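Local coordinates for protein gamma-glutamyltranspeptidase (Ggt) (Helicobacter pylori 26695, PDB 5BPK) that probably hydrolyses gamma-glutamyl bonds, as in glutathione, and transfers the gamma-glutamyl group to acceptor amino acids or peptides, as an Ntn-hydrolase, at residues D131-E136 with Y153-K158; A13-Y18 with F86-S91. All blocks are in the same frame, centred on the assembly; numbering follows the deposited sequence.

How the contacts relate
The two contacts show how the same kind of near-parallel strand approach can be built in two ways. In contact 1, residues 131-136 and 153-158 are neighbours within one small parallel sheet, joined by backbone hydrogen bonds and a salt bridge, and only partly buried. In contact 2, residues 13-18 and 86-91 belong to different sheets and meet through short side chains and one water, wholly buried and close to the bound inhibitor. The contacts share no strand and lie on opposite sides of the chain's centre; the centres of contacts 1 and 2 are 27 Å apart. Their chemistry differs accordingly: contact 1 has the salt bridge, contact 2 small apolar and hydroxyl groups.

Contact 1: residues D131-E136 with Y153-K158; sequences DELRIE and YQIVTK. With EDO (1,2-ethanediol), chain R.
Glu132 and Lys158 reach for each other across the Arg134 and Val156 face of a two-stranded parallel sheet, with Val156 between them along the strand. Glu132 carries CG between its backbone N and carbonyl carbon (chi1 70°), and its extended chain runs over Val156, whose CG2 lies 3.5 Å from CD of Glu132. Lys158, also extended, crosses it nearly at a right angle and brings NZ to 2.7 Å from Glu132 OE2, on the syn lone pair. A water closes this salt bridge into a ring, giving a proton to Glu132 OE1 and accepting one from Lys158 NZ.

Arg134 shares this face. CG lies trans to the backbone N (chi1 169°) and the chain stays extended to NE, laying the guanidinium across the lysine so that methylenes cover one of its faces, with Lys158 CB 3.4 Å from Arg134 NE; NH2 is held by Pro159 O.

The other face is mainly apolar. Ile135 CD1 packs 3.7 Å from Ile155 CG2 and 3.5 Å from Thr157 OG1, while Leu133 CD2 sits over the Tyr153 ring, displaced toward its rim. The tyrosine hydroxyl bonds His313 of the other chain. Leu133 N bonds Gln154 O at 2.8 Å and Ile135 N bonds Val156 O; Leu133 O and Ile135 O receive Val156 N and Lys158 N in return. Glu136 N donates at 3.0 Å to O2 of an ethanediol, probably from the crystallisation liquor.

This is the strand pair of a beta-alpha-beta unit, whose helix 142-151 packs through Leu148 on the face with Leu133 and Ile155, and on Tyr153. On the other, Glu132 would probably offset the nearby positive charges, which may ease the 5.1 Å approach of Arg134 NH1 to Lys158 NZ.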
loop_
_atom_site.group_PDB
_atom_site.type_symbol
_atom_site.label_atom_id
_atom_site.label_comp_id
_atom_site.label_asym_id
_atom_site.label_seq_id
_atom_site.Cartn_x
_atom_site.Cartn_y
_atom_site.Cartn_z
ATOM N N ASP B 131 18.278 2.035 13.588
ATOM C CA ASP B 131 18.003 2.928 14.706
ATOM C C ASP B 131 18.418 4.337 14.295
ATOM O O ASP B 131 19.521 4.815 14.594
ATOM C CB ASP B 131 18.708 2.442 15.984
ATOM C CG ASP B 131 18.360 3.272 17.203
ATOM O OD1 ASP B 131 17.671 4.313 17.068
ATOM O OD2 ASP B 131 18.777 2.887 18.315
ATOM N N GLU B 132 17.502 4.979 13.588
ATOM C CA GLU B 132 17.729 6.309 13.013
ATOM C C GLU B 132 16.403 7.051 12.918
ATOM O O GLU B 132 15.345 6.436 12.772
ATOM C CB GLU B 132 18.366 6.196 11.623
ATOM C CG GLU B 132 17.448 5.639 10.538
ATOM C CD GLU B 132 18.132 5.401 9.198
ATOM O OE1 GLU B 132 19.388 5.294 9.142
ATOM O OE2 GLU B 132 17.393 5.294 8.184
ATOM N N LEU B 133 16.466 8.374 13.007
ATOM C CA LEU B 133 15.289 9.205 12.745
ATOM C C LEU B 133 15.449 9.744 11.332
ATOM O O LEU B 133 16.275 10.626 11.071
ATOM C CB LEU B 133 15.147 10.339 13.773
ATOM C CG LEU B 133 13.876 11.209 13.662
ATOM C CD1 LEU B 133 12.594 10.377 13.910
ATOM C CD2 LEU B 133 13.979 12.353 14.675
ATOM N N ARG B 134 14.672 9.182 10.418
ATOM C CA ARG B 134 14.723 9.552 9.017
ATOM C C ARG B 134 13.861 10.789 8.793
ATOM O O ARG B 134 12.708 10.836 9.234
ATOM C CB ARG B 134 14.234 8.378 8.163
ATOM C CG ARG B 134 13.986 8.704 6.718
ATOM C CD ARG B 134 13.629 7.491 5.918
ATOM N NE ARG B 134 13.474 7.849 4.511
ATOM C CZ ARG B 134 13.488 6.994 3.492
ATOM N NH1 ARG B 134 13.633 5.691 3.710
ATOM N NH2 ARG B 134 13.357 7.445 2.242
ATOM N N ILE B 135 14.438 11.780 8.116
ATOM C CA ILE B 135 13.740 13.016 7.768
ATOM C C ILE B 135 13.852 13.312 6.267
ATOM O O ILE B 135 14.604 12.641 5.541
ATOM C CB ILE B 135 14.260 14.207 8.628
ATOM C CG1 ILE B 135 15.714 14.556 8.297
ATOM C CG2 ILE B 135 14.122 13.870 10.099
ATOM C CD1 ILE B 135 16.114 15.936 8.736
ATOM N N GLU B 136 13.127 14.338 5.825
ATOM C CA GLU B 136 13.148 14.802 4.432
ATOM C C GLU B 136 13.886 16.118 4.333
ATOM O O GLU B 136 13.952 16.883 5.302
ATOM C CB GLU B 136 11.716 14.954 3.888
ATOM C CG GLU B 136 10.927 13.645 3.913
ATOM C CD GLU B 136 9.490 13.798 3.484
ATOM O OE1 GLU B 136 8.820 14.789 3.902
ATOM O OE2 GLU B 136 9.022 12.929 2.699
ATOM N N TYR B 153 18.787 10.917 19.149
ATOM C CA TYR B 153 18.443 10.467 17.795
ATOM C C TYR B 153 19.641 10.630 16.854
ATOM O O TYR B 153 20.372 11.624 16.930
ATOM C CB TYR B 153 17.234 11.242 17.241
ATOM C CG TYR B 153 15.937 10.906 17.933
ATOM C CD1 TYR B 153 15.338 9.661 17.746
ATOM C CD2 TYR B 153 15.305 11.818 18.774
ATOM C CE1 TYR B 153 14.156 9.327 18.388
ATOM C CE2 TYR B 153 14.101 11.491 19.430
ATOM C CZ TYR B 153 13.534 10.241 19.219
ATOM O OH TYR B 153 12.357 9.885 19.837
ATOM N N GLN B 154 19.818 9.658 15.962
ATOM C CA GLN B 154 20.731 9.781 14.835
ATOM C C GLN B 154 19.867 10.189 13.655
ATOM O O GLN B 154 19.133 9.366 13.114
ATOM C CB GLN B 154 21.433 8.450 14.539
ATOM C CG GLN B 154 22.191 7.861 15.728
ATOM C CD GLN B 154 23.420 8.667 16.098
ATOM O OE1 GLN B 154 23.549 9.149 17.230
ATOM N NE2 GLN B 154 24.332 8.824 15.143
ATOM N N ILE B 155 19.945 11.459 13.279
ATOM C CA ILE B 155 19.061 12.029 12.263
ATOM C C ILE B 155 19.717 11.878 10.905
ATOM O O ILE B 155 20.894 12.223 10.733
ATOM C CB ILE B 155 18.751 13.501 12.559
ATOM C CG1 ILE B 155 18.128 13.615 13.952
ATOM C CG2 ILE B 155 17.833 14.089 11.454
ATOM C CD1 ILE B 155 17.792 15.009 14.369
ATOM N N VAL B 156 18.957 11.351 9.948
ATOM C CA VAL B 156 19.446 11.113 8.597
ATOM C C VAL B 156 18.435 11.662 7.588
ATOM O O VAL B 156 17.230 11.400 7.689
ATOM C CB VAL B 156 19.711 9.615 8.323
ATOM C CG1 VAL B 156 20.744 9.081 9.307
ATOM C CG2 VAL B 156 18.449 8.785 8.410
ATOM N N THR B 157 18.932 12.437 6.631
ATOM C CA THR B 157 18.088 12.979 5.580
ATOM C C THR B 157 18.148 12.019 4.398
ATOM O O THR B 157 19.232 11.727 3.877
ATOM C CB THR B 157 18.542 14.395 5.161
ATOM O OG1 THR B 157 18.582 15.257 6.311
ATOM C CG2 THR B 157 17.611 14.962 4.087
ATOM N N LYS B 158 16.976 11.531 3.993
ATOM C CA LYS B 158 16.827 10.552 2.934
ATOM C C LYS B 158 15.748 11.005 1.950
ATOM O O LYS B 158 15.079 12.009 2.184
ATOM C CB LYS B 158 16.503 9.178 3.532
ATOM C CG LYS B 158 17.712 8.503 4.162
ATOM C CD LYS B 158 17.383 7.119 4.711
ATOM C CE LYS B 158 18.644 6.344 5.066
ATOM N NZ LYS B 158 18.327 5.023 5.685
HETATM C C1 EDO R . 9.731 16.363 9.518
HETATM O O1 EDO R . 9.780 16.401 10.952
HETATM C C2 EDO R . 11.089 15.928 8.958
HETATM O O2 EDO R . 11.102 15.810 7.517
HETATM O O HOH W 1 18.258 7.241 16.274
HETATM O O HOH W 2 20.706 3.801 7.150
#

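Contact 2: residues A13-Y18 with F86-S91; sequences AVSVTY and FLVVGS
Ser15 and Val88 face one another where strand 13-18 and strand 86-89 run in nearly the same direction, 25° apart and with their axes 7.0 Å from each other at closest, a spacing that sets side chains rather than backbone bonds between them.

Val88 has the largest share of the contact and forks over the opposing strand. Its CG1, anti to the backbone N (chi1 -168°), lies 3.7 Å from Ser15 CB and also meets Val14 O, whereas CG2 packs 3.8 Å from Ala13 CB. Further along, Ser15 OG approaches Val89 O at 3.1 Å, a weak and unsettled bond; another weak hydrogen bond joins Ser15 OG to Thr77 N. Beyond Gly90, Thr17 CG2 touches Ser91 O at 3.7 Å. A water links the same two residues: it lies 2.8 Å from Thr17 OG1 and donates to Ser91 O at 2.7 Å.

Thr17 OG1 is also hydrogen-bonded to His3 ND1, on the strand that pairs with 13-19 inside its own sheet, and that sheet runs on into the other chain. The side chain of Thr17 lies about 5 Å from the bound inhibitor.

Two separate sheets thus close on each other beside the ligand pocket, as in the layered Ntn-hydrolase fold. The small Ala13 and Ser15 are consistent with the close approach, Val88 packing against both, and the water bridges Thr17 OG1 and Ser91 O where the strands are too far apart for direct backbone pairing.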
loop_
_atom_site.group_PDB
_atom_site.type_symbol
_atom_site.label_atom_id
_atom_site.label_comp_id
_atom_site.label_asym_id
_atom_site.label_seq_id
_atom_site.Cartn_x
_atom_site.Cartn_y
_atom_site.Cartn_z
ATOM N N ALA B 13 -17.188 5.102 1.141
ATOM C CA ALA B 13 -15.791 5.440 0.914
ATOM C C ALA B 13 -14.976 4.164 0.782
ATOM O O ALA B 13 -15.250 3.167 1.466
ATOM C CB ALA B 13 -15.243 6.303 2.040
ATOM N N VAL B 14 -13.985 4.208 -0.108
ATOM C CA VAL B 14 -13.162 3.060 -0.446
ATOM C C VAL B 14 -11.715 3.549 -0.490
ATOM O O VAL B 14 -11.389 4.504 -1.205
ATOM C CB VAL B 14 -13.553 2.475 -1.823
ATOM C CG1 VAL B 14 -12.716 1.257 -2.145
ATOM C CG2 VAL B 14 -15.044 2.121 -1.862
ATOM N N SER B 15 -10.860 2.885 0.277
ATOM C CA SER B 15 -9.454 3.225 0.375
ATOM C C SER B 15 -8.675 1.981 -0.042
ATOM O O SER B 15 -8.784 0.937 0.605
ATOM C CB SER B 15 -9.143 3.635 1.807
ATOM O OG SER B 15 -7.881 4.249 1.901
ATOM N N VAL B 16 -7.960 2.074 -1.167
ATOM C CA VAL B 16 -7.310 0.914 -1.774
ATOM C C VAL B 16 -5.806 1.141 -1.894
ATOM O O VAL B 16 -5.376 2.120 -2.515
ATOM C CB VAL B 16 -7.842 0.626 -3.187
ATOM C CG1 VAL B 16 -7.141 -0.624 -3.764
ATOM C CG2 VAL B 16 -9.375 0.478 -3.189
ATOM N N THR B 17 -5.018 0.266 -1.275
ATOM C CA THR B 17 -3.583 0.214 -1.534
ATOM C C THR B 17 -3.288 -1.116 -2.198
ATOM O O THR B 17 -3.667 -2.201 -1.694
ATOM C CB THR B 17 -2.716 0.363 -0.265
ATOM O OG1 THR B 17 -3.254 1.368 0.603
ATOM C CG2 THR B 17 -1.271 0.743 -0.641
ATOM N N TYR B 18 -2.632 -1.061 -3.347
ATOM C CA TYR B 18 -2.286 -2.302 -4.038
ATOM C C TYR B 18 -0.973 -2.160 -4.795
ATOM O O TYR B 18 -0.418 -1.049 -4.906
ATOM C CB TYR B 18 -3.471 -2.811 -4.885
ATOM C CG TYR B 18 -3.641 -2.256 -6.300
ATOM C CD1 TYR B 18 -3.311 -0.941 -6.627
ATOM C CD2 TYR B 18 -4.189 -3.049 -7.298
ATOM C CE1 TYR B 18 -3.469 -0.457 -7.924
ATOM C CE2 TYR B 18 -4.351 -2.571 -8.603
ATOM C CZ TYR B 18 -3.986 -1.280 -8.906
ATOM O OH TYR B 18 -4.129 -0.798 -10.189
ATOM N N PHE B 86 -14.875 11.026 7.403
ATOM C CA PHE B 86 -14.125 12.255 7.664
ATOM C C PHE B 86 -12.842 12.298 6.820
ATOM O O PHE B 86 -12.569 13.303 6.159
ATOM C CB PHE B 86 -13.823 12.372 9.169
ATOM C CG PHE B 86 -12.995 13.575 9.545
ATOM C CD1 PHE B 86 -13.475 14.859 9.339
ATOM C CD2 PHE B 86 -11.747 13.423 10.144
ATOM C CE1 PHE B 86 -12.720 15.973 9.705
ATOM C CE2 PHE B 86 -10.982 14.524 10.505
ATOM C CZ PHE B 86 -11.471 15.806 10.285
ATOM N N LEU B 87 -12.052 11.224 6.862
ATOM C CA LEU B 87 -10.853 11.100 6.025
ATOM C C LEU B 87 -10.781 9.755 5.317
ATOM O O LEU B 87 -11.170 8.732 5.875
ATOM C CB LEU B 87 -9.579 11.262 6.863
ATOM C CG LEU B 87 -9.369 12.593 7.594
ATOM C CD1 LEU B 87 -8.220 12.491 8.614
ATOM C CD2 LEU B 87 -9.110 13.729 6.590
ATOM N N VAL B 88 -10.279 9.773 4.083
ATOM C CA VAL B 88 -9.915 8.573 3.337
ATOM C C VAL B 88 -8.446 8.751 2.972
ATOM O O VAL B 88 -8.074 9.717 2.302
ATOM C CB VAL B 88 -10.788 8.387 2.079
ATOM C CG1 VAL B 88 -10.585 6.977 1.478
ATOM C CG2 VAL B 88 -12.258 8.643 2.411
ATOM N N VAL B 89 -7.597 7.851 3.450
ATOM C CA VAL B 89 -6.164 8.068 3.361
ATOM C C VAL B 89 -5.382 6.759 3.229
ATOM O O VAL B 89 -5.815 5.708 3.679
ATOM C CB VAL B 89 -5.685 8.899 4.573
ATOM C CG1 VAL B 89 -5.920 8.145 5.857
ATOM C CG2 VAL B 89 -4.235 9.341 4.421
ATOM N N GLY B 90 -4.229 6.851 2.585
ATOM C CA GLY B 90 -3.317 5.729 2.432
ATOM C C GLY B 90 -2.109 6.171 1.633
ATOM O O GLY B 90 -2.065 7.308 1.142
ATOM N N SER B 91 -1.126 5.279 1.520
ATOM C CA SER B 91 0.124 5.575 0.840
ATOM C C SER B 91 0.898 4.316 0.522
ATOM O O SER B 91 0.741 3.305 1.214
ATOM C CB SER B 91 1.015 6.438 1.749
ATOM O OG SER B 91 2.220 6.825 1.112
HETATM O O HOH W 3 -1.403 2.237 2.517
#